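Local coordinates for protein carboxynorspermidine decarboxylase (Campylobacter jejuni subsp. jejuni 81116, PDB 3N29) that probably catalyses the pyridoxal-phosphate-dependent decarboxylation of carboxynorspermidine to the polyamine norspermidine, at residues S149-Q152 with K153-L156; A120-E123 with D124-G127; L396-H399 with K400-Q404; D334-E337 with N338-A341. All coordinates share one frame; numbering follows the deposited sequence.

Contact 1: S149-Q152 with K153-L156; sequences SKTQ and KNSL
The carbonyl oxygen of T151 is approached by two groups. N154 N donates to T151 O over 3.2 Å and at 160°, coming from above the carbonyl plane, and this bond closes a type I turn from T151 to N154. Water 1 lies 3.0 Å from the same T151 O and 2.8 Å from N154 O, bridging the carbonyls at the two ends of the turn. It has more acceptors within range than protons to give, so these contacts need not all be made at once.

The side chains of the two end residues cross at about a right angle. N154 lays its amide oxygen against the flank of T151, with OD1 3.2 Å from T151 CA. The other end of this amide is engaged elsewhere, since N154 ND2 donates to the carbonyls of A130 and S133 and thereby fixes how the group is turned. T151 sets its hydroxyl between its own backbone N and carbonyl carbon (chi1 56°), where OG1 can bond to F147 O and Q148 O, its single proton shared or given to one at a time. L156 packs on this hydroxyl, its buried CD2 lying 3.4 Å from T151 OG1 and 3.7 Å from T151 CB, while the polar partners of OG1 lie in the preceding backbone. Q152 and K153 occupy the exposed corner of the turn, and the K153 chain extends away from it.

The arrangement is a compact alpha-to-beta connection of the beta/alpha-barrel, leading from helix 141-147 into the parallel strand 155-159.

Contact 2: A120-E123 with D124-G127; sequences AFKE and DEIG
The backbone passes from extended angles at F121 and K122 into helical ones from E123 onward, and K122 O accepts the first helical bonds, from E125 N at 3.1 Å and, weakly, from I126 N. This is the start of helix 123-132, which follows the third strand of the beta/alpha-barrel. E125 OE2 takes the N-H of K122 at 3.0 Å and 153°, on the anti side of the carboxylate and 33° out of its plane. This bond is the glutamate half of a capping box; the reciprocal half is missing because the N-cap residue is a lysine. With CG between its own backbone N and carbonyl carbon (chi1 46°), the E125 chain doubles back toward this N-H, and CG lies 3.8 Å from K122 CB.

The same OE2 lies at the edge of the F121 ring, while I126 CD1 approaches that ring obliquely. The polar ends face the dimer interface: R390 of the second subunit forms salt bridges with E125 OE1 and D124 OD2, and K122 NZ forms a salt bridge with D299 and a hydrogen bond with T44 O, both of that subunit. D124 OD1 rests 3.6 Å from K122 CB, the two side chains running the same way. In the first turn, water 2 is inserted into what would be the E123 O to G127 N helical bond, donating to E123 O at 2.8 Å and accepting from G127 N at 2.7 Å.

Contact 3: L396-H399 with K400-Q404; sequences LLDH and KNELQ
D398 and the residues K400, E402 and Q404 form the tight part of this hairpin. Both K400 N (2.9 Å) and E402 N (3.0 Å) donate to D398 OD1, arriving from opposite faces of the carboxylate, while Q404 NE2 meets the anti lone pair of D398 OD2 at 2.9 Å, its amide plane nearly perpendicular to the carboxylate. The K400 bond makes an Asx turn within the type I turn D398-N401. N401, in the left-handed conformation, adds a G1 bulge, and D398 N bonds E402 O at 2.8 Å and 174°. Further from the turn, L396 and Q404 exchange two backbone bonds as an antiparallel hydrogen-bonded pair.

On the face carrying L397 and L403 the contacts are apolar: L397 CB stands 4.4 Å from L403 CD1, and L397 CD1 touches N401 C at 3.6 Å. The exposed tip is looser. There H399 and K400 run side by side, with K400 CG 3.8 Å from H399 CD2, and H399 N is bonded to E51 OE1.

Three N-H groups on one largely buried carboxylate would favour its ionised form, probably offsetting the nearby like charge of E402, and they bind the turn and the start of the returning strand to one side chain.

Contact 4: D334-E337 with N338-A341; sequences DLKE and NEFA
K336 and E339 are joined by two hydrogen bonds at the ends of a type I turn, which brings the chain into strand 340-345 of the beta-sheet domain. The backbone bond runs from E339 N to K336 O, 3.2 Å long and 161° at the hydrogen, its donor well above the carbonyl plane. The second is shorter: K336 N donates to E339 OE1 at 2.7 Å and 164°, meeting the oxygen from above the plane of the carboxylate. Both N-H and C=O of K336 are therefore satisfied by one residue.

E339 reaches this place by an extended chain with CG beside its backbone N (chi1 -64°), lying alongside K336 and pointing the same way, so that OE1 is also 3.4 Å from K336 CB. The other oxygen, OE2, forms a salt bridge with R322 NE of strand 321-325, which lies across strand 354-360 from strand 340-345, and the same arginine donates from NH2 to the carbonyl of D334. While R322 engages OE2, OE1 takes the K336 amide and is hydrogen-bonded outside the two segments as well. The K336 ammonium makes no salt bridge with this carboxylate, NZ being 6.3 Å from E339 OE2. D334 OD1 forms a salt bridge with K331 NZ.

L335 and E339 run antiparallel as they pass. L335 CD1 comes to 3.4 Å from E339 CB and lies 4.3 Å from the methyl CB of A341.

In the fold
From the N terminus the order is contact 2, contact 1, contact 4, contact 3. All four are local and follow in series, none nesting within or crossing another; contacts 1, 3 and 4 close turns, while contact 2 caps the start of a helix. Contacts 2 and 1 belong to the beta/alpha-barrel: the first begins the helix after strand 113-118, at the subunit interface, and the second leads into strand 155-159. These two touch, T151 CG2 resting 4.1 Å from I126 CG1. Contacts 4 and 3 belong to the beta-sheet part and reach the same mixed sheet, contact 4 before strand 340-345, about 46 Å from contact 2 between nearest atoms, and contact 3 in the hairpin of strands 393-397 and 403-405.

Contact 1: S149-Q152 with K153-L156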
loop_
_atom_site.group_PDB
_atom_site.type_symbol
_atom_site.label_atom_id
_atom_site.label_comp_id
_atom_site.label_asym_id
_atom_site.label_seq_id
_atom_site.Cartn_x
_atom_site.Cartn_y
_atom_site.Cartn_z
ATOM N N SER A 149 8.527 5.840 34.315
ATOM C CA SER A 149 8.231 4.959 35.470
ATOM C C SER A 149 7.748 3.556 35.075
ATOM O O SER A 149 7.762 2.677 35.906
ATOM C CB SER A 149 7.213 5.592 36.405
ATOM O OG SER A 149 5.914 5.443 35.867
ATOM N N LYS A 150 7.351 3.345 33.814
ATOM C CA LYS A 150 6.943 2.027 33.342
ATOM C C LYS A 150 8.089 1.345 32.589
ATOM O O LYS A 150 7.928 0.244 32.068
ATOM C CB LYS A 150 5.732 2.148 32.415
ATOM C CG LYS A 150 4.572 2.924 33.010
ATOM C CD LYS A 150 3.721 2.042 33.928
ATOM C CE LYS A 150 2.183 2.298 33.743
ATOM N NZ LYS A 150 1.535 2.947 34.929
ATOM N N THR A 151 9.241 1.993 32.504
ATOM C CA THR A 151 10.355 1.451 31.727
ATOM C C THR A 151 11.656 1.352 32.556
ATOM O O THR A 151 12.752 1.554 32.023
ATOM C CB THR A 151 10.586 2.280 30.430
ATOM O OG1 THR A 151 10.794 3.668 30.761
ATOM C CG2 THR A 151 9.390 2.157 29.481
ATOM N N GLN A 152 11.543 1.037 33.844
ATOM C CA GLN A 152 12.710 1.081 34.723
ATOM C C GLN A 152 13.730 -0.010 34.438
ATOM O O GLN A 152 14.897 0.144 34.741
ATOM C CB GLN A 152 12.280 1.111 36.192
ATOM C CG GLN A 152 11.712 2.494 36.578
ATOM C CD GLN A 152 11.088 2.537 37.942
ATOM O OE1 GLN A 152 9.867 2.660 38.076
ATOM N NE2 GLN A 152 11.915 2.443 38.970
ATOM N N LYS A 153 13.313 -1.087 33.818
ATOM C CA LYS A 153 14.227 -2.203 33.547
ATOM C C LYS A 153 14.817 -2.139 32.137
ATOM O O LYS A 153 15.579 -3.004 31.732
ATOM C CB LYS A 153 13.490 -3.522 33.814
ATOM C CG LYS A 153 13.292 -3.764 35.337
ATOM C CD LYS A 153 12.585 -5.084 35.656
ATOM C CE LYS A 153 12.486 -5.315 37.169
ATOM N NZ LYS A 153 11.694 -6.547 37.434
ATOM N N ASN A 154 14.476 -1.102 31.383
ATOM C CA ASN A 154 14.989 -0.933 30.035
ATOM C C ASN A 154 16.054 0.161 30.000
ATOM O O ASN A 154 16.034 1.072 30.816
ATOM C CB ASN A 154 13.834 -0.483 29.140
ATOM C CG ASN A 154 12.590 -1.325 29.333
ATOM O OD1 ASN A 154 11.625 -0.893 29.973
ATOM N ND2 ASN A 154 12.588 -2.493 28.765
ATOM N N SER A 155 16.912 0.126 28.994
ATOM C CA SER A 155 17.888 1.181 28.780
ATOM C C SER A 155 17.270 2.206 27.866
ATOM O O SER A 155 16.809 1.895 26.755
ATOM C CB SER A 155 19.114 0.600 28.103
ATOM O OG SER A 155 20.169 1.516 28.057
ATOM N N LEU A 156 17.249 3.416 28.340
ATOM C CA LEU A 156 16.428 4.461 27.740
ATOM C C LEU A 156 17.312 5.363 26.926
ATOM O O LEU A 156 18.427 5.766 27.342
ATOM C CB LEU A 156 15.702 5.263 28.803
ATOM C CG LEU A 156 14.772 4.542 29.766
ATOM C CD1 LEU A 156 14.160 5.634 30.682
ATOM C CD2 LEU A 156 13.716 3.675 29.043
HETATM O O HOH W 1 15.322 2.791 32.850
#

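Contact 2: A120-E123 with D124-G127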
loop_
_atom_site.group_PDB
_atom_site.type_symbol
_atom_site.label_atom_id
_atom_site.label_comp_id
_atom_site.label_asym_id
_atom_site.label_seq_id
_atom_site.Cartn_x
_atom_site.Cartn_y
_atom_site.Cartn_z
ATOM N N ALA A 120 5.468 7.815 18.749
ATOM C CA ALA A 120 4.145 7.848 19.374
ATOM C C ALA A 120 3.846 6.662 20.244
ATOM O O ALA A 120 2.942 5.961 19.870
ATOM C CB ALA A 120 3.028 7.878 18.256
ATOM N N PHE A 121 4.565 6.369 21.349
ATOM C CA PHE A 121 4.191 5.222 22.227
ATOM C C PHE A 121 2.844 5.455 22.895
ATOM O O PHE A 121 2.532 6.572 23.287
ATOM C CB PHE A 121 5.211 4.921 23.342
ATOM C CG PHE A 121 6.536 4.368 22.860
ATOM C CD1 PHE A 121 6.640 3.080 22.356
ATOM C CD2 PHE A 121 7.665 5.139 22.926
ATOM C CE1 PHE A 121 7.849 2.585 21.855
ATOM C CE2 PHE A 121 8.861 4.673 22.453
ATOM C CZ PHE A 121 8.967 3.360 21.913
ATOM N N LYS A 122 2.070 4.392 23.086
ATOM C CA LYS A 122 0.752 4.520 23.716
ATOM C C LYS A 122 0.711 3.784 25.074
ATOM O O LYS A 122 1.381 2.765 25.287
ATOM C CB LYS A 122 -0.335 3.998 22.780
ATOM C CG LYS A 122 -0.590 4.922 21.571
ATOM C CD LYS A 122 -1.537 4.271 20.522
ATOM C CE LYS A 122 -2.935 4.115 20.995
ATOM N NZ LYS A 122 -3.708 3.530 19.800
ATOM N N GLU A 123 -0.133 4.253 25.977
ATOM C CA GLU A 123 -0.260 3.605 27.279
ATOM C C GLU A 123 -0.633 2.140 27.264
ATOM O O GLU A 123 -0.195 1.404 28.161
ATOM C CB GLU A 123 -1.275 4.349 28.153
ATOM C CG GLU A 123 -0.784 5.688 28.504
ATOM C CD GLU A 123 -1.684 6.401 29.467
ATOM O OE1 GLU A 123 -2.182 5.721 30.418
ATOM O OE2 GLU A 123 -1.867 7.630 29.265
ATOM N N ASP A 124 -1.463 1.715 26.302
ATOM C CA ASP A 124 -1.999 0.342 26.296
ATOM C C ASP A 124 -0.921 -0.646 25.847
ATOM O O ASP A 124 -1.057 -1.879 25.985
ATOM C CB ASP A 124 -3.334 0.223 25.519
ATOM C CG ASP A 124 -3.245 0.674 24.032
ATOM O OD1 ASP A 124 -2.153 1.011 23.542
ATOM O OD2 ASP A 124 -4.294 0.642 23.312
ATOM N N GLU A 125 0.199 -0.142 25.382
ATOM C CA GLU A 125 1.181 -1.037 24.769
ATOM C C GLU A 125 2.530 -0.984 25.463
ATOM O O GLU A 125 3.345 -1.899 25.249
ATOM C CB GLU A 125 1.353 -0.759 23.233
ATOM C CG GLU A 125 1.489 0.701 22.904
ATOM C CD GLU A 125 1.918 0.997 21.487
ATOM O OE1 GLU A 125 1.508 0.191 20.544
ATOM O OE2 GLU A 125 2.693 2.033 21.420
ATOM N N ILE A 126 2.764 0.091 26.237
ATOM C CA ILE A 126 4.065 0.350 26.854
ATOM C C ILE A 126 4.498 -0.793 27.762
ATOM O O ILE A 126 5.672 -1.124 27.824
ATOM C CB ILE A 126 4.127 1.708 27.625
ATOM C CG1 ILE A 126 5.596 2.019 27.945
ATOM C CG2 ILE A 126 3.249 1.725 28.902
ATOM C CD1 ILE A 126 6.424 2.213 26.631
ATOM N N GLY A 127 3.538 -1.413 28.436
ATOM C CA GLY A 127 3.816 -2.549 29.328
ATOM C C GLY A 127 4.460 -3.711 28.610
ATOM O O GLY A 127 5.495 -4.238 29.043
HETATM O O HOH W 2 0.841 -1.076 28.844
#

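Contact 3: L396-H399 with K400-Q404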
loop_
_atom_site.group_PDB
_atom_site.type_symbol
_atom_site.label_atom_id
_atom_site.label_comp_id
_atom_site.label_asym_id
_atom_site.label_seq_id
_atom_site.Cartn_x
_atom_site.Cartn_y
_atom_site.Cartn_z
ATOM N N LEU A 396 11.943 -19.388 -0.208
ATOM C CA LEU A 396 13.348 -19.372 0.131
ATOM C C LEU A 396 14.078 -20.344 -0.751
ATOM O O LEU A 396 13.826 -21.532 -0.698
ATOM C CB LEU A 396 13.545 -19.712 1.618
ATOM C CG LEU A 396 15.036 -19.733 2.011
ATOM C CD1 LEU A 396 15.578 -18.344 1.991
ATOM C CD2 LEU A 396 15.306 -20.435 3.337
ATOM N N LEU A 397 15.030 -19.870 -1.555
ATOM C CA LEU A 397 15.950 -20.738 -2.251
ATOM C C LEU A 397 17.140 -20.913 -1.340
ATOM O O LEU A 397 17.922 -19.996 -1.131
ATOM C CB LEU A 397 16.405 -20.124 -3.587
ATOM C CG LEU A 397 17.391 -20.931 -4.427
ATOM C CD1 LEU A 397 16.711 -22.231 -4.886
ATOM C CD2 LEU A 397 17.926 -20.124 -5.682
ATOM N N ASP A 398 17.283 -22.092 -0.801
ATOM C CA ASP A 398 18.221 -22.320 0.274
ATOM C C ASP A 398 19.623 -22.585 -0.178
ATOM O O ASP A 398 19.913 -22.542 -1.360
ATOM C CB ASP A 398 17.693 -23.374 1.265
ATOM C CG ASP A 398 17.735 -24.775 0.739
ATOM O OD1 ASP A 398 18.514 -25.050 -0.208
ATOM O OD2 ASP A 398 17.043 -25.640 1.372
ATOM N N HIS A 399 20.527 -22.811 0.765
ATOM C CA HIS A 399 21.953 -22.940 0.422
ATOM C C HIS A 399 22.302 -24.165 -0.383
ATOM O O HIS A 399 23.413 -24.232 -0.949
ATOM C CB HIS A 399 22.812 -22.862 1.673
ATOM C CG HIS A 399 22.579 -23.980 2.626
ATOM N ND1 HIS A 399 21.553 -23.980 3.556
ATOM C CD2 HIS A 399 23.230 -25.158 2.777
ATOM C CE1 HIS A 399 21.606 -25.107 4.254
ATOM N NE2 HIS A 399 22.614 -25.830 3.804
ATOM N N LYS A 400 21.387 -25.141 -0.432
ATOM C CA LYS A 400 21.542 -26.326 -1.276
ATOM C C LYS A 400 20.827 -26.121 -2.620
ATOM O O LYS A 400 20.689 -27.053 -3.375
ATOM C CB LYS A 400 20.995 -27.574 -0.563
ATOM C CG LYS A 400 21.828 -27.998 0.641
ATOM C CD LYS A 400 21.277 -29.185 1.436
ATOM C CE LYS A 400 22.368 -29.759 2.352
ATOM N NZ LYS A 400 21.954 -30.979 3.128
ATOM N N ASN A 401 20.402 -24.904 -2.931
ATOM C CA ASN A 401 19.617 -24.654 -4.133
ATOM C C ASN A 401 18.286 -25.408 -4.183
ATOM O O ASN A 401 17.808 -25.710 -5.239
ATOM C CB ASN A 401 20.432 -24.963 -5.413
ATOM C CG ASN A 401 21.316 -23.809 -5.825
ATOM O OD1 ASN A 401 22.462 -24.022 -6.170
ATOM N ND2 ASN A 401 20.820 -22.589 -5.740
ATOM N N GLU A 402 17.655 -25.607 -3.032
ATOM C CA GLU A 402 16.327 -26.146 -2.918
ATOM C C GLU A 402 15.316 -25.036 -2.511
ATOM O O GLU A 402 15.614 -24.209 -1.619
ATOM C CB GLU A 402 16.380 -27.273 -1.890
ATOM C CG GLU A 402 17.307 -28.422 -2.403
ATOM C CD GLU A 402 17.291 -29.674 -1.509
ATOM O OE1 GLU A 402 17.782 -29.658 -0.346
ATOM O OE2 GLU A 402 16.778 -30.685 -1.993
ATOM N N LEU A 403 14.170 -25.021 -3.200
ATOM C CA LEU A 403 13.146 -23.972 -3.063
ATOM C C LEU A 403 12.164 -24.451 -2.014
ATOM O O LEU A 403 11.602 -25.573 -2.153
ATOM C CB LEU A 403 12.441 -23.797 -4.405
ATOM C CG LEU A 403 11.488 -22.630 -4.559
ATOM C CD1 LEU A 403 12.283 -21.352 -4.303
ATOM C CD2 LEU A 403 10.915 -22.577 -5.980
ATOM N N GLN A 404 12.023 -23.685 -0.948
ATOM C CA GLN A 404 11.116 -23.968 0.158
ATOM C C GLN A 404 9.954 -22.924 0.195
ATOM O O GLN A 404 10.200 -21.740 -0.027
ATOM C CB GLN A 404 11.877 -23.853 1.452
ATOM C CG GLN A 404 13.001 -24.911 1.638
ATOM C CD GLN A 404 13.547 -24.907 3.054
ATOM O OE1 GLN A 404 12.780 -24.959 4.010
ATOM N NE2 GLN A 404 14.887 -24.900 3.190
#

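Contact 4: D334-E337 with N338-A341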
loop_
_atom_site.group_PDB
_atom_site.type_symbol
_atom_site.label_atom_id
_atom_site.label_comp_id
_atom_site.label_asym_id
_atom_site.label_seq_id
_atom_site.Cartn_x
_atom_site.Cartn_y
_atom_site.Cartn_z
ATOM N N ASP A 334 16.954 3.300 -26.015
ATOM C CA ASP A 334 16.394 2.959 -27.283
ATOM C C ASP A 334 16.459 1.468 -27.534
ATOM O O ASP A 334 17.370 0.820 -27.057
ATOM C CB ASP A 334 17.177 3.660 -28.365
ATOM C CG ASP A 334 16.899 5.127 -28.383
ATOM O OD1 ASP A 334 15.754 5.454 -28.790
ATOM O OD2 ASP A 334 17.812 5.918 -28.034
ATOM N N LEU A 335 15.487 0.962 -28.307
ATOM C CA LEU A 335 15.435 -0.421 -28.704
ATOM C C LEU A 335 16.660 -0.727 -29.602
ATOM O O LEU A 335 16.993 0.074 -30.446
ATOM C CB LEU A 335 14.139 -0.686 -29.457
ATOM C CG LEU A 335 13.776 -2.135 -29.772
ATOM C CD1 LEU A 335 13.736 -3.009 -28.477
ATOM C CD2 LEU A 335 12.448 -2.149 -30.524
ATOM N N LYS A 336 17.357 -1.822 -29.341
ATOM C CA LYS A 336 18.421 -2.232 -30.246
ATOM C C LYS A 336 17.884 -3.161 -31.329
ATOM O O LYS A 336 16.768 -3.649 -31.294
ATOM C CB LYS A 336 19.573 -2.846 -29.502
ATOM C CG LYS A 336 20.185 -1.914 -28.455
ATOM C CD LYS A 336 21.325 -2.606 -27.716
ATOM C CE LYS A 336 22.201 -1.594 -26.989
ATOM N NZ LYS A 336 23.663 -1.841 -27.263
ATOM N N GLU A 337 18.767 -3.431 -32.265
ATOM C CA GLU A 337 18.461 -3.989 -33.536
ATOM C C GLU A 337 17.722 -5.352 -33.411
ATOM O O GLU A 337 16.683 -5.571 -34.082
ATOM C CB GLU A 337 19.822 -4.063 -34.330
ATOM C CG GLU A 337 20.583 -2.601 -34.508
ATOM C CD GLU A 337 21.204 -1.877 -33.201
ATOM O OE1 GLU A 337 21.904 -2.481 -32.353
ATOM O OE2 GLU A 337 21.048 -0.646 -33.057
ATOM N N ASN A 338 18.229 -6.252 -32.574
ATOM C CA ASN A 338 17.655 -7.612 -32.491
ATOM C C ASN A 338 16.783 -7.795 -31.215
ATOM O O ASN A 338 16.627 -8.883 -30.723
ATOM C CB ASN A 338 18.753 -8.683 -32.522
ATOM C CG ASN A 338 19.550 -8.731 -33.868
ATOM O OD1 ASN A 338 19.035 -8.463 -34.974
ATOM N ND2 ASN A 338 20.815 -9.090 -33.757
ATOM N N GLU A 339 16.211 -6.723 -30.680
ATOM C CA GLU A 339 15.335 -6.828 -29.497
ATOM C C GLU A 339 13.846 -6.705 -29.783
ATOM O O GLU A 339 13.437 -6.297 -30.866
ATOM C CB GLU A 339 15.725 -5.759 -28.512
ATOM C CG GLU A 339 17.179 -5.947 -27.965
ATOM C CD GLU A 339 17.583 -4.777 -27.094
ATOM O OE1 GLU A 339 17.095 -3.641 -27.319
ATOM O OE2 GLU A 339 18.326 -4.993 -26.138
ATOM N N PHE A 340 13.038 -7.002 -28.760
ATOM C CA PHE A 340 11.583 -6.891 -28.829
ATOM C C PHE A 340 11.100 -6.091 -27.618
ATOM O O PHE A 340 11.472 -6.423 -26.487
ATOM C CB PHE A 340 10.960 -8.276 -28.804
ATOM C CG PHE A 340 11.467 -9.156 -29.894
ATOM C CD1 PHE A 340 10.898 -9.078 -31.177
ATOM C CD2 PHE A 340 12.559 -9.963 -29.693
ATOM C CE1 PHE A 340 11.407 -9.848 -32.222
ATOM C CE2 PHE A 340 13.063 -10.768 -30.759
ATOM C CZ PHE A 340 12.498 -10.668 -32.006
ATOM N N ALA A 341 10.351 -5.002 -27.864
ATOM C CA ALA A 341 9.817 -4.141 -26.802
ATOM C C ALA A 341 8.455 -4.634 -26.314
ATOM O O ALA A 341 7.536 -4.892 -27.155
ATOM C CB ALA A 341 9.648 -2.665 -27.320
#